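PDB 2IMR: aminodeoxyfutalosine deaminase from Deinococcus radiodurans, which catalyses the zinc-dependent deamination of aminodeoxyfutalosine to futalosine, a step in menaquinone biosynthesis, and more weakly deaminates adenosine and related nucleosides. Local coordinates for residues A[44-47]-A[53-56]; A[337-342]-A[347-352]; A[301-306]-A[327-332]; A[193-198]-A[208-213]; A[105-110]-A[152-157]. One frame throughout, in Å; residues are numbered along the deposited sequence.

Contact 1. Residues A[44-47]-A[53-56]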
# COMPACT_ATOMS: atom_id res chain seq x y z
N ASP A 44 18.95 14.18 -7.62
CA ASP A 44 17.96 14.55 -8.63
C ASP A 44 16.67 14.95 -7.96
O ASP A 44 15.99 15.87 -8.42
CB ASP A 44 17.73 13.38 -9.59
CG ASP A 44 18.98 13.00 -10.35
OD1 ASP A 44 19.71 13.91 -10.78
OD2 ASP A 44 19.24 11.79 -10.52
N VAL A 45 16.32 14.27 -6.88
CA VAL A 45 15.11 14.58 -6.14
C VAL A 45 15.37 14.52 -4.64
O VAL A 45 15.85 13.52 -4.11
CB VAL A 45 13.97 13.59 -6.47
CG1 VAL A 45 12.77 13.87 -5.59
CG2 VAL A 45 13.58 13.72 -7.93
N LEU A 46 15.03 15.61 -3.97
CA LEU A 46 15.21 15.72 -2.53
C LEU A 46 13.87 15.87 -1.82
O LEU A 46 13.02 16.65 -2.24
CB LEU A 46 16.08 16.93 -2.20
CG LEU A 46 15.96 17.44 -0.76
CD1 LEU A 46 16.68 16.51 0.19
CD2 LEU A 46 16.54 18.85 -0.66
N TYR A 47 13.68 15.12 -0.74
CA TYR A 47 12.47 15.25 0.05
C TYR A 47 12.88 15.37 1.51
O TYR A 47 13.48 14.47 2.08
CB TYR A 47 11.54 14.04 -0.12
CG TYR A 47 10.23 14.25 0.62
CD1 TYR A 47 9.36 15.28 0.26
CD2 TYR A 47 9.92 13.48 1.74
CE1 TYR A 47 8.21 15.54 0.99
CE2 TYR A 47 8.76 13.74 2.48
CZ TYR A 47 7.92 14.77 2.10
OH TYR A 47 6.79 15.05 2.84
N ALA A 53 8.43 17.73 -2.24
CA ALA A 53 9.76 17.33 -2.70
C ALA A 53 10.34 18.42 -3.59
O ALA A 53 9.60 19.27 -4.10
CB ALA A 53 9.68 16.01 -3.46
N GLN A 54 11.66 18.39 -3.77
CA GLN A 54 12.36 19.39 -4.57
C GLN A 54 13.30 18.75 -5.59
O GLN A 54 13.95 17.75 -5.30
CB GLN A 54 13.15 20.31 -3.63
CG GLN A 54 12.46 20.48 -2.27
CD GLN A 54 13.29 21.25 -1.27
OE1 GLN A 54 13.02 21.20 -0.06
NE2 GLN A 54 14.29 21.98 -1.75
N SER A 55 13.39 19.35 -6.77
CA SER A 55 14.25 18.81 -7.82
C SER A 55 14.72 19.88 -8.79
O SER A 55 13.91 20.61 -9.36
CB SER A 55 13.50 17.71 -8.59
OG SER A 55 14.26 17.25 -9.69
N PRO A 56 16.05 20.00 -9.00
CA PRO A 56 17.10 19.19 -8.37
C PRO A 56 17.18 19.45 -6.87
O PRO A 56 16.52 20.35 -6.36
CB PRO A 56 18.37 19.65 -9.09
CG PRO A 56 17.86 20.08 -10.44
CD PRO A 56 16.62 20.85 -10.05
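With chi1 at 175°, Ser55 holds OG anti to its own backbone N and swings the hydroxyl across to the main chain of Asp44. There Ser55 OG donates to Asp44 O at 2.6 Å, almost in line with the carbonyl. Tyr47 is turned likewise, CG anti to N (chi1 -176°), which lays its ring beside Ala53: the ring edge, at CD1, comes 3.6 Å from Ala53 CA, and Ala53 N lies in the ring plane. Between these two ends runs a pair of straight backbone bonds, Leu46 N to Gln54 O and Gln54 N to Leu46 O, both 2.7 Å. They make Leu46 and Gln54 the antiparallel hydrogen-bonded pair of a short beta hairpin. Strand 45-47 of this hairpin also bonds to strand 90-91 through Ile91, so it is the middle one of a small three-stranded mixed sheet. On the Leu46 face the two paired side chains run side by side, pointing the same way, with Leu46 CD2 4.0 Å from Gln54 NE2. The other face carries Val45, Tyr47 and Ala53, and helix 380-395 packs against it through Val384, Lys389 and Arg381. Beyond the strand pairing, Pro56, which follows a cis peptide bond, sends its CA hydrogen to the same Asp44 O at a CA-to-O distance of 3.5 Å. The carboxylate of Asp44 turns elsewhere, to a salt bridge with Arg86.

Contact 2. Residues A[337-342]-A[347-352]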
# COMPACT_ATOMS: atom_id res chain seq x y z
N PHE A 337 -2.02 1.49 -13.20
CA PHE A 337 -2.68 2.48 -12.34
C PHE A 337 -2.53 3.85 -13.01
O PHE A 337 -1.42 4.24 -13.38
CB PHE A 337 -2.01 2.49 -10.97
CG PHE A 337 -2.48 3.59 -10.05
CD1 PHE A 337 -3.77 3.56 -9.51
CD2 PHE A 337 -1.62 4.62 -9.68
CE1 PHE A 337 -4.19 4.55 -8.63
CE2 PHE A 337 -2.03 5.61 -8.79
CZ PHE A 337 -3.32 5.58 -8.26
N ASP A 338 -3.63 4.57 -13.16
CA ASP A 338 -3.57 5.89 -13.79
C ASP A 338 -3.19 6.94 -12.76
O ASP A 338 -4.03 7.70 -12.29
CB ASP A 338 -4.93 6.25 -14.40
CG ASP A 338 -4.84 7.37 -15.42
OD1 ASP A 338 -3.87 8.15 -15.35
OD2 ASP A 338 -5.73 7.47 -16.29
N TRP A 339 -1.91 6.99 -12.40
CA TRP A 339 -1.46 7.95 -11.40
C TRP A 339 -1.77 9.39 -11.80
O TRP A 339 -2.30 10.17 -11.01
CB TRP A 339 0.04 7.79 -11.13
CG TRP A 339 0.49 8.40 -9.83
CD1 TRP A 339 0.07 9.57 -9.28
CD2 TRP A 339 1.49 7.88 -8.95
NE1 TRP A 339 0.74 9.82 -8.11
CE2 TRP A 339 1.62 8.79 -7.88
CE3 TRP A 339 2.29 6.72 -8.96
CZ2 TRP A 339 2.52 8.59 -6.83
CZ3 TRP A 339 3.18 6.52 -7.91
CH2 TRP A 339 3.29 7.45 -6.86
N PRO A 340 -1.45 9.78 -13.05
CA PRO A 340 -1.75 11.17 -13.41
C PRO A 340 -3.21 11.57 -13.21
O PRO A 340 -3.50 12.70 -12.80
CB PRO A 340 -1.28 11.27 -14.87
CG PRO A 340 -1.18 9.84 -15.33
CD PRO A 340 -0.72 9.09 -14.12
N ALA A 341 -4.13 10.65 -13.49
CA ALA A 341 -5.56 10.93 -13.33
C ALA A 341 -5.90 11.11 -11.85
O ALA A 341 -6.66 12.01 -11.48
CB ALA A 341 -6.39 9.80 -13.93
N PHE A 342 -5.35 10.25 -11.00
CA PHE A 342 -5.60 10.34 -9.56
C PHE A 342 -4.97 11.60 -8.97
O PHE A 342 -5.56 12.26 -8.11
CB PHE A 342 -5.07 9.09 -8.86
CG PHE A 342 -6.03 7.93 -8.87
CD1 PHE A 342 -6.91 7.73 -7.82
CD2 PHE A 342 -6.05 7.04 -9.94
CE1 PHE A 342 -7.82 6.66 -7.83
CE2 PHE A 342 -6.95 5.97 -9.97
CZ PHE A 342 -7.83 5.78 -8.91
N VAL A 347 -6.29 13.06 -5.28
CA VAL A 347 -6.34 11.90 -4.41
C VAL A 347 -4.94 11.58 -3.88
O VAL A 347 -3.98 11.56 -4.64
CB VAL A 347 -6.88 10.67 -5.18
CG1 VAL A 347 -6.92 9.45 -4.26
CG2 VAL A 347 -8.27 10.98 -5.72
N GLU A 348 -4.83 11.35 -2.58
CA GLU A 348 -3.56 11.03 -1.94
C GLU A 348 -3.13 9.64 -2.38
O GLU A 348 -3.87 8.67 -2.23
CB GLU A 348 -3.71 11.07 -0.42
CG GLU A 348 -2.45 10.70 0.36
CD GLU A 348 -1.33 11.71 0.19
OE1 GLU A 348 -0.82 11.86 -0.94
OE2 GLU A 348 -0.97 12.36 1.20
N VAL A 349 -1.92 9.54 -2.93
CA VAL A 349 -1.39 8.27 -3.41
C VAL A 349 -0.17 7.83 -2.61
O VAL A 349 0.71 8.63 -2.30
CB VAL A 349 -0.99 8.38 -4.91
CG1 VAL A 349 -0.47 7.04 -5.41
CG2 VAL A 349 -2.20 8.81 -5.73
N ALA A 350 -0.14 6.54 -2.27
CA ALA A 350 0.96 5.96 -1.52
C ALA A 350 1.50 4.78 -2.33
O ALA A 350 0.82 4.28 -3.23
CB ALA A 350 0.48 5.48 -0.16
N LEU A 351 2.71 4.34 -2.02
CA LEU A 351 3.32 3.23 -2.72
C LEU A 351 3.50 1.98 -1.86
O LEU A 351 3.79 2.06 -0.67
CB LEU A 351 4.69 3.65 -3.27
CG LEU A 351 4.69 4.50 -4.54
CD1 LEU A 351 6.03 5.19 -4.69
CD2 LEU A 351 4.40 3.60 -5.73
N GLY A 352 3.32 0.83 -2.50
CA GLY A 352 3.49 -0.45 -1.83
C GLY A 352 4.16 -1.39 -2.82
O GLY A 352 4.22 -1.08 -4.01
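One face of the Trp339 indole receives Val349 CG1, which sits 3.9 Å from the centroid of the six-membered ring, 21° off its normal, in a CH-pi contact. Val349 CG2 reaches the pyrrole side of the same indole, 3.9 Å from Trp339 NE1, while Leu351 CD2 meets the far end of the benzene ring at Trp339 CZ3. The Phe342 ring is bordered differently: Phe337 CE1 lies over one face near the rim, and Val347 CB is in plane at the edge, 4.0 Å from Phe342 CD1. Phe337 comes at Val349 from the opposite direction, its CE2 touching Val349 CG1, so this one methyl is shared by two aromatic rings. The arrangement is a helix laid on the strand that follows it in the TIM-barrel-like amidohydrolase fold. The tight connection is closed by Val347 N donating to Phe342 O at 3.0 Å, and Asp338 caps the start of the helix by accepting from Ala341 N. Trp339 CG stands anti to the backbone N (chi1 -161°), which sends the indole across Val349 and Leu351 to helix 380-395, where Val382, Leu383 and Ala386 also touch it. An alanine in place of Trp339 would probably leave Val349 CG1 and Leu351 CD2 facing a gap between strand and helices. Strand 349-351 is bonded to strand 322-324, whose Val322 and Thr324 pack on Phe337.

Contact 3. Residues A[301-306]-A[327-332]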
# COMPACT_ATOMS: atom_id res chain seq x y z
N LEU A 301 -7.92 2.49 -0.45
CA LEU A 301 -8.19 1.55 -1.53
C LEU A 301 -6.89 1.15 -2.22
O LEU A 301 -6.11 2.00 -2.66
CB LEU A 301 -9.15 2.18 -2.54
CG LEU A 301 -10.43 2.75 -1.91
CD1 LEU A 301 -11.29 3.39 -3.00
CD2 LEU A 301 -11.21 1.65 -1.19
N VAL A 302 -6.67 -0.16 -2.32
CA VAL A 302 -5.45 -0.69 -2.93
C VAL A 302 -5.60 -1.15 -4.38
O VAL A 302 -6.61 -1.74 -4.76
CB VAL A 302 -4.92 -1.86 -2.08
CG1 VAL A 302 -3.57 -2.33 -2.62
CG2 VAL A 302 -4.81 -1.42 -0.62
N HIS A 303 -4.56 -0.86 -5.17
CA HIS A 303 -4.48 -1.19 -6.59
C HIS A 303 -5.26 -0.18 -7.42
O HIS A 303 -4.67 0.69 -8.04
CB HIS A 303 -4.95 -2.63 -6.84
CG HIS A 303 -4.07 -3.66 -6.20
ND1 HIS A 303 -2.70 -3.68 -6.39
CD2 HIS A 303 -4.35 -4.67 -5.35
CE1 HIS A 303 -2.18 -4.67 -5.68
NE2 HIS A 303 -3.15 -5.28 -5.04
N MET A 304 -6.59 -0.30 -7.43
CA MET A 304 -7.42 0.66 -8.14
C MET A 304 -6.95 0.93 -9.56
O MET A 304 -6.86 2.08 -10.00
CB MET A 304 -7.43 1.97 -7.37
CG MET A 304 -8.08 1.88 -6.00
SD MET A 304 -9.86 1.71 -6.21
CE MET A 304 -10.30 3.45 -6.52
N VAL A 305 -6.65 -0.14 -10.29
CA VAL A 305 -6.16 -0.01 -11.65
C VAL A 305 -7.27 0.14 -12.68
O VAL A 305 -7.20 0.98 -13.57
CB VAL A 305 -5.29 -1.24 -12.03
CG1 VAL A 305 -4.94 -1.21 -13.51
CG2 VAL A 305 -4.02 -1.24 -11.19
N ASN A 306 -8.31 -0.66 -12.54
CA ASN A 306 -9.40 -0.63 -13.49
C ASN A 306 -10.61 0.13 -12.99
O ASN A 306 -11.60 -0.45 -12.57
CB ASN A 306 -9.72 -2.07 -13.87
CG ASN A 306 -8.51 -2.78 -14.47
OD1 ASN A 306 -8.23 -2.64 -15.66
ND2 ASN A 306 -7.76 -3.50 -13.64
N ARG A 327 5.18 -2.77 -9.65
CA ARG A 327 5.67 -4.04 -10.15
C ARG A 327 4.64 -5.15 -10.08
O ARG A 327 4.48 -5.92 -11.03
CB ARG A 327 6.94 -4.44 -9.40
CG ARG A 327 8.10 -3.52 -9.74
CD ARG A 327 9.37 -3.92 -9.00
NE ARG A 327 9.20 -3.81 -7.56
CZ ARG A 327 10.17 -4.08 -6.68
NH1 ARG A 327 11.37 -4.47 -7.10
NH2 ARG A 327 9.93 -3.95 -5.38
N SER A 328 3.93 -5.24 -8.95
CA SER A 328 2.91 -6.27 -8.80
C SER A 328 1.88 -6.20 -9.92
O SER A 328 1.53 -7.22 -10.50
CB SER A 328 2.21 -6.12 -7.44
OG SER A 328 1.21 -7.11 -7.29
N ASN A 329 1.39 -5.00 -10.22
CA ASN A 329 0.39 -4.86 -11.28
C ASN A 329 0.93 -5.33 -12.62
O ASN A 329 0.21 -5.94 -13.41
CB ASN A 329 -0.06 -3.40 -11.43
CG ASN A 329 -0.80 -2.88 -10.22
OD1 ASN A 329 -1.28 -3.65 -9.37
ND2 ASN A 329 -0.92 -1.57 -10.13
N HIS A 330 2.20 -5.06 -12.87
CA HIS A 330 2.81 -5.47 -14.12
C HIS A 330 2.92 -6.99 -14.22
O HIS A 330 2.51 -7.58 -15.22
CB HIS A 330 4.20 -4.83 -14.26
CG HIS A 330 4.99 -5.37 -15.41
ND1 HIS A 330 4.58 -5.21 -16.72
CD2 HIS A 330 6.11 -6.12 -15.45
CE1 HIS A 330 5.42 -5.85 -17.52
NE2 HIS A 330 6.36 -6.41 -16.77
N HIS A 331 3.46 -7.62 -13.19
CA HIS A 331 3.61 -9.07 -13.21
C HIS A 331 2.29 -9.84 -13.23
O HIS A 331 2.23 -10.95 -13.76
CB HIS A 331 4.47 -9.54 -12.03
CG HIS A 331 5.89 -9.07 -12.10
ND1 HIS A 331 6.70 -9.34 -13.19
CD2 HIS A 331 6.63 -8.33 -11.25
CE1 HIS A 331 7.88 -8.78 -13.00
NE2 HIS A 331 7.87 -8.16 -11.83
N LEU A 332 1.24 -9.24 -12.68
CA LEU A 332 -0.06 -9.90 -12.68
C LEU A 332 -0.90 -9.50 -13.88
O LEU A 332 -2.07 -9.87 -13.98
CB LEU A 332 -0.80 -9.60 -11.36
CG LEU A 332 -0.26 -10.41 -10.18
CD1 LEU A 332 -0.78 -9.86 -8.85
CD2 LEU A 332 -0.68 -11.87 -10.34
O HOH W 1 -1.92 0.10 -8.35
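Ser328 and Asn329 are the residues of segment 327-332 that meet His303 and Val305. Ser328 comes first: its OG stands 4.5 Å from His303 CE1, too far for a bond, and is instead hydrogen-bonded to Ser358 OG and to OD2 of Asp354, a zinc-binding residue. The next residue, Asn329, carries most of the contact. Its CG is anti to the carbonyl carbon (chi1 -66°), which directs the amide from the helix toward His303 and Val305. Asn329 OD1 accepts from His303 ND1 in a weak, bent bond of 3.3 Å, the N-H pointing well off the oxygen at 124°, with the ring and amide planes 59° apart. The other amide arm is held more closely: Asn329 ND2 donates to a water at 2.6 Å, and that water in turn donates to His303 O at 2.8 Å. Asn329 thus reaches the ring of His303 by a weak direct bond and its carbonyl through the water. Against ND2 also lies Val305 CG2, 3.3 Å away, the two side chains sliding past each other in opposite directions. Val302 CG1 covers one face of the His303 imidazole, 3.7 Å above the plane over its centre. His303 also touches Glu243, the proton donor by similarity, and its side chain is about 4 Å from the zinc ion, so Asn329 contacts a histidine lying beside the metal site. Strand 300-303 lies between strands 238-241 and 322-324 in the parallel sheet of the barrel, and helix 326-331 follows directly on strand 322-324.

Contact 4. Residues A[193-198]-A[208-213]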
# COMPACT_ATOMS: atom_id res chain seq x y z
N THR A 193 -13.91 -10.31 17.89
CA THR A 193 -13.29 -10.87 19.08
C THR A 193 -11.77 -10.77 19.00
O THR A 193 -11.13 -10.29 19.93
CB THR A 193 -13.70 -12.35 19.27
OG1 THR A 193 -15.12 -12.43 19.46
CG2 THR A 193 -13.00 -12.94 20.50
N HIS A 194 -11.19 -11.21 17.88
CA HIS A 194 -9.74 -11.14 17.69
C HIS A 194 -9.27 -9.69 17.78
O HIS A 194 -8.28 -9.38 18.46
CB HIS A 194 -9.36 -11.69 16.31
CG HIS A 194 -9.30 -13.19 16.25
ND1 HIS A 194 -8.29 -13.92 16.84
CD2 HIS A 194 -10.11 -14.09 15.64
CE1 HIS A 194 -8.48 -15.20 16.60
NE2 HIS A 194 -9.58 -15.33 15.88
N LEU A 195 -9.97 -8.80 17.07
CA LEU A 195 -9.63 -7.39 17.05
C LEU A 195 -9.65 -6.75 18.44
O LEU A 195 -8.75 -5.99 18.79
CB LEU A 195 -10.58 -6.64 16.11
CG LEU A 195 -10.44 -7.04 14.64
CD1 LEU A 195 -11.56 -6.43 13.82
CD2 LEU A 195 -9.09 -6.59 14.12
N GLU A 196 -10.68 -7.06 19.23
CA GLU A 196 -10.79 -6.50 20.57
C GLU A 196 -9.63 -6.96 21.43
O GLU A 196 -9.11 -6.20 22.25
CB GLU A 196 -12.12 -6.92 21.21
CG GLU A 196 -13.34 -6.47 20.43
CD GLU A 196 -14.65 -6.80 21.13
OE1 GLU A 196 -14.80 -7.95 21.61
OE2 GLU A 196 -15.52 -5.91 21.19
N ARG A 197 -9.20 -8.20 21.23
CA ARG A 197 -8.10 -8.76 21.99
C ARG A 197 -6.80 -8.05 21.62
O ARG A 197 -6.05 -7.60 22.50
CB ARG A 197 -7.97 -10.26 21.69
CG ARG A 197 -7.09 -11.03 22.65
CD ARG A 197 -6.85 -12.46 22.19
NE ARG A 197 -5.97 -12.51 21.02
CZ ARG A 197 -5.40 -13.61 20.55
NH1 ARG A 197 -5.62 -14.78 21.14
NH2 ARG A 197 -4.62 -13.55 19.48
N TRP A 198 -6.53 -7.92 20.33
CA TRP A 198 -5.31 -7.28 19.85
C TRP A 198 -5.25 -5.78 20.13
O TRP A 198 -4.17 -5.23 20.33
CB TRP A 198 -5.13 -7.53 18.35
CG TRP A 198 -4.82 -8.96 18.00
CD1 TRP A 198 -4.00 -9.81 18.69
CD2 TRP A 198 -5.30 -9.69 16.87
NE1 TRP A 198 -3.94 -11.02 18.05
CE2 TRP A 198 -4.73 -10.98 16.93
CE3 TRP A 198 -6.16 -9.38 15.80
CZ2 TRP A 198 -4.99 -11.97 15.97
CZ3 TRP A 198 -6.42 -10.36 14.84
CH2 TRP A 198 -5.83 -11.64 14.94
N LEU A 208 -3.39 -1.50 15.04
CA LEU A 208 -4.19 -2.56 14.45
C LEU A 208 -5.15 -1.99 13.42
O LEU A 208 -5.72 -0.91 13.62
CB LEU A 208 -4.98 -3.28 15.55
CG LEU A 208 -5.95 -4.37 15.08
CD1 LEU A 208 -5.15 -5.53 14.47
CD2 LEU A 208 -6.77 -4.86 16.27
N GLY A 209 -5.33 -2.72 12.32
CA GLY A 209 -6.23 -2.27 11.28
C GLY A 209 -7.11 -3.41 10.81
O GLY A 209 -7.04 -4.52 11.33
N LEU A 210 -7.95 -3.14 9.81
CA LEU A 210 -8.85 -4.15 9.30
C LEU A 210 -8.81 -4.16 7.78
O LEU A 210 -8.72 -3.11 7.15
CB LEU A 210 -10.27 -3.86 9.78
CG LEU A 210 -11.35 -4.92 9.64
CD1 LEU A 210 -10.91 -6.23 10.31
CD2 LEU A 210 -12.64 -4.39 10.28
N SER A 211 -8.86 -5.34 7.19
CA SER A 211 -8.82 -5.40 5.75
C SER A 211 -9.81 -6.33 5.08
O SER A 211 -9.56 -7.53 4.97
CB SER A 211 -7.42 -5.78 5.28
OG SER A 211 -7.41 -5.93 3.86
N PRO A 212 -10.97 -5.79 4.66
CA PRO A 212 -11.97 -6.61 3.97
C PRO A 212 -11.22 -6.93 2.66
O PRO A 212 -10.79 -6.01 1.96
CB PRO A 212 -13.12 -5.64 3.74
CG PRO A 212 -12.97 -4.64 4.87
CD PRO A 212 -11.48 -4.43 4.92
N HIS A 213 -11.04 -8.21 2.36
CA HIS A 213 -10.27 -8.64 1.18
C HIS A 213 -10.52 -7.89 -0.13
O HIS A 213 -9.64 -7.17 -0.61
CB HIS A 213 -10.48 -10.15 0.96
CG HIS A 213 -9.54 -10.76 -0.03
ND1 HIS A 213 -9.95 -11.64 -1.00
CD2 HIS A 213 -8.19 -10.65 -0.17
CE1 HIS A 213 -8.91 -12.05 -1.70
NE2 HIS A 213 -7.83 -11.46 -1.22
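Leu195 of the helix meets Leu208 of the strand at about a right angle, and the two carry the contact within a beta-alpha-beta unit of the amidohydrolase barrel, in which helix 184-199 connects strand 170-176 to strand 206-212. The short helical and strand segments run nearly antiparallel, 162° apart, with their axes 9.5 Å from each other at closest approach. Leu195 forks over the strand: its CD2 branch touches Leu208 CD2 at 3.6 Å, while CD1 reaches along to Leu210 CD1, also at 3.6 Å and again crossing at about a right angle. Leu210 can meet it because its CG is anti to the backbone N (chi1 -167°), carrying the end of the side chain toward the helix. Leu208 starts toward the helix and puts its two methyls to different use. CD2 lies between Leu195 and Trp198 CB, 3.8 Å from the latter, and CD1 comes obliquely to the indole at CE3. A glycine in place of Leu208 would probably leave a gap between Leu195 CD2 and Trp198, giving the leucine branch room to turn. The Trp198 indole is held by neighbours outside the two segments: NE1 bonds to Asp160 of helix 156-163 and the ring meets Phe174 of strand 170-176 edge-to-face; Met159 of helix 156-163 packs on both Trp198 and Leu208. At the end of the strand comes His213, predicted to bind substrate. Over one face of the Trp198 ring, near the rim, His194 O from the preceding helical turn sits 3.1 Å above the plane.

Contact 5. Residues A[105-110]-A[152-157]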
# COMPACT_ATOMS: atom_id res chain seq x y z
N SER A 105 -2.35 -16.86 2.51
CA SER A 105 -3.01 -18.15 2.57
C SER A 105 -3.28 -18.70 1.18
O SER A 105 -3.46 -17.95 0.23
CB SER A 105 -4.34 -18.01 3.32
OG SER A 105 -5.07 -19.22 3.28
N ALA A 106 -3.29 -20.03 1.07
CA ALA A 106 -3.57 -20.65 -0.21
C ALA A 106 -5.00 -20.24 -0.56
O ALA A 106 -5.36 -20.16 -1.73
CB ALA A 106 -3.48 -22.17 -0.08
N TYR A 107 -5.80 -19.98 0.47
CA TYR A 107 -7.19 -19.58 0.28
C TYR A 107 -7.34 -18.30 -0.53
O TYR A 107 -8.16 -18.23 -1.44
CB TYR A 107 -7.89 -19.41 1.63
CG TYR A 107 -7.98 -20.68 2.46
CD1 TYR A 107 -8.57 -21.83 1.95
CD2 TYR A 107 -7.48 -20.72 3.76
CE1 TYR A 107 -8.66 -23.00 2.71
CE2 TYR A 107 -7.56 -21.88 4.53
CZ TYR A 107 -8.15 -23.02 4.00
OH TYR A 107 -8.21 -24.17 4.76
N GLU A 108 -6.55 -17.27 -0.23
CA GLU A 108 -6.69 -16.04 -0.98
C GLU A 108 -6.15 -16.16 -2.40
O GLU A 108 -6.55 -15.39 -3.28
CB GLU A 108 -6.07 -14.85 -0.21
CG GLU A 108 -4.60 -14.92 0.09
CD GLU A 108 -4.18 -13.90 1.15
OE1 GLU A 108 -4.50 -12.70 1.00
OE2 GLU A 108 -3.52 -14.30 2.13
N PHE A 109 -5.26 -17.12 -2.64
CA PHE A 109 -4.73 -17.36 -3.98
C PHE A 109 -5.81 -18.09 -4.79
O PHE A 109 -6.08 -17.75 -5.94
CB PHE A 109 -3.47 -18.24 -3.93
CG PHE A 109 -2.20 -17.47 -3.71
CD1 PHE A 109 -1.50 -16.92 -4.78
CD2 PHE A 109 -1.71 -17.28 -2.42
CE1 PHE A 109 -0.33 -16.19 -4.58
CE2 PHE A 109 -0.54 -16.55 -2.20
CZ PHE A 109 0.15 -16.01 -3.29
N GLN A 110 -6.42 -19.09 -4.16
CA GLN A 110 -7.46 -19.88 -4.80
C GLN A 110 -8.68 -19.04 -5.15
O GLN A 110 -9.35 -19.30 -6.15
CB GLN A 110 -7.88 -21.04 -3.89
CG GLN A 110 -6.81 -22.12 -3.73
CD GLN A 110 -7.30 -23.32 -2.94
OE1 GLN A 110 -7.53 -23.24 -1.73
NE2 GLN A 110 -7.48 -24.45 -3.63
N ILE A 152 -0.82 -6.57 5.47
CA ILE A 152 -2.06 -7.31 5.52
C ILE A 152 -1.71 -8.65 6.17
O ILE A 152 -0.81 -9.35 5.70
CB ILE A 152 -2.63 -7.56 4.11
CG1 ILE A 152 -2.79 -6.23 3.37
CG2 ILE A 152 -3.97 -8.30 4.21
CD1 ILE A 152 -3.61 -5.19 4.13
N VAL A 153 -2.42 -8.98 7.25
CA VAL A 153 -2.17 -10.21 7.99
C VAL A 153 -3.30 -11.22 7.84
O VAL A 153 -4.48 -10.87 7.93
CB VAL A 153 -2.01 -9.93 9.51
CG1 VAL A 153 -1.74 -11.22 10.26
CG2 VAL A 153 -0.90 -8.93 9.74
N TRP A 154 -2.93 -12.48 7.61
CA TRP A 154 -3.92 -13.54 7.46
C TRP A 154 -4.02 -14.41 8.71
O TRP A 154 -5.07 -14.47 9.36
CB TRP A 154 -3.59 -14.44 6.27
CG TRP A 154 -4.52 -15.62 6.16
CD1 TRP A 154 -4.38 -16.84 6.77
CD2 TRP A 154 -5.76 -15.66 5.45
NE1 TRP A 154 -5.48 -17.63 6.49
CE2 TRP A 154 -6.34 -16.94 5.68
CE3 TRP A 154 -6.45 -14.75 4.64
CZ2 TRP A 154 -7.57 -17.32 5.13
CZ3 TRP A 154 -7.68 -15.12 4.10
CH2 TRP A 154 -8.22 -16.40 4.35
N ALA A 155 -2.93 -15.09 9.06
CA ALA A 155 -2.94 -15.98 10.22
C ALA A 155 -2.90 -15.25 11.55
O ALA A 155 -2.05 -14.40 11.77
CB ALA A 155 -1.76 -16.96 10.13
N PRO A 156 -3.84 -15.56 12.45
CA PRO A 156 -3.89 -14.92 13.76
C PRO A 156 -2.55 -15.02 14.52
O PRO A 156 -2.14 -14.08 15.19
CB PRO A 156 -5.01 -15.67 14.48
CG PRO A 156 -5.96 -15.96 13.35
CD PRO A 156 -5.03 -16.42 12.24
N GLU A 157 -1.88 -16.16 14.39
CA GLU A 157 -0.60 -16.34 15.07
C GLU A 157 0.47 -15.40 14.53
O GLU A 157 1.40 -15.04 15.24
CB GLU A 157 -0.14 -17.80 14.96
CG GLU A 157 -0.81 -18.70 15.99
CD GLU A 157 -0.27 -20.12 15.99
OE1 GLU A 157 0.97 -20.29 15.94
OE2 GLU A 157 -1.09 -21.06 16.05
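Ser105 and Trp154 make the ring contact: Ser105 CB lies over the centre of one indole face, 3.3 Å from the centroid of the five-membered ring and 12° off its normal, a close CH-pi approach. Trp154 is turned to receive it by a chi1 of 175°, which places CG anti to the backbone N and stretches the indole across to the start of the helix. Apolar contact continues along the benzene ring, where Tyr107 CD2 touches Trp154 CZ2 at 3.7 Å, the two side chains crossing at about a right angle. Segment 105-110 makes its own polar bond, where Ser105 and Glu108 form a capping box at the N-terminus of helix 106-111. In it Ser105 N donates to the anti lone pair of Glu108 OE2 at 2.8 Å. The box sits just beyond zinc-binding strand 100-101 of the barrel, and Trp154 follows the neighbouring strand 149-153, its own N bonded to Asp103. The carboxylate contact comes from Glu108. With chi1 61° its CG is wedged between N and carbonyl carbon, bringing the carboxylate back over the helix start and past the indole, OE2 3.9 Å from Trp154 CE3. Glu108 OE1 lies close to OE1 of Glu175, a residue predicted to bind substrate, and Glu108 packs on His101, one of the zinc ligands.

How the contacts relate
Along the chain the order is contact 1, then 5, 4, 3 and 2. Contact 1 stands apart in the small sheet outside the barrel, its centre 38 to 39 Å from those of contacts 4 and 5, on the other side of the chain's centre. The other four lie in the amidohydrolase barrel. Contacts 5 and 4, 14 Å apart and touching, reach the sheet of strands 100-101, 149-153, 170-176 and 206-212; contacts 3 and 2, 11 Å apart and also touching, reach that of strands 238-241 to 349-351. Nearest atoms of contacts 3 and 5 are about 6 Å apart, and both halves supply zinc ligands: His99 and His101 the first, His240 and Asp354 the second.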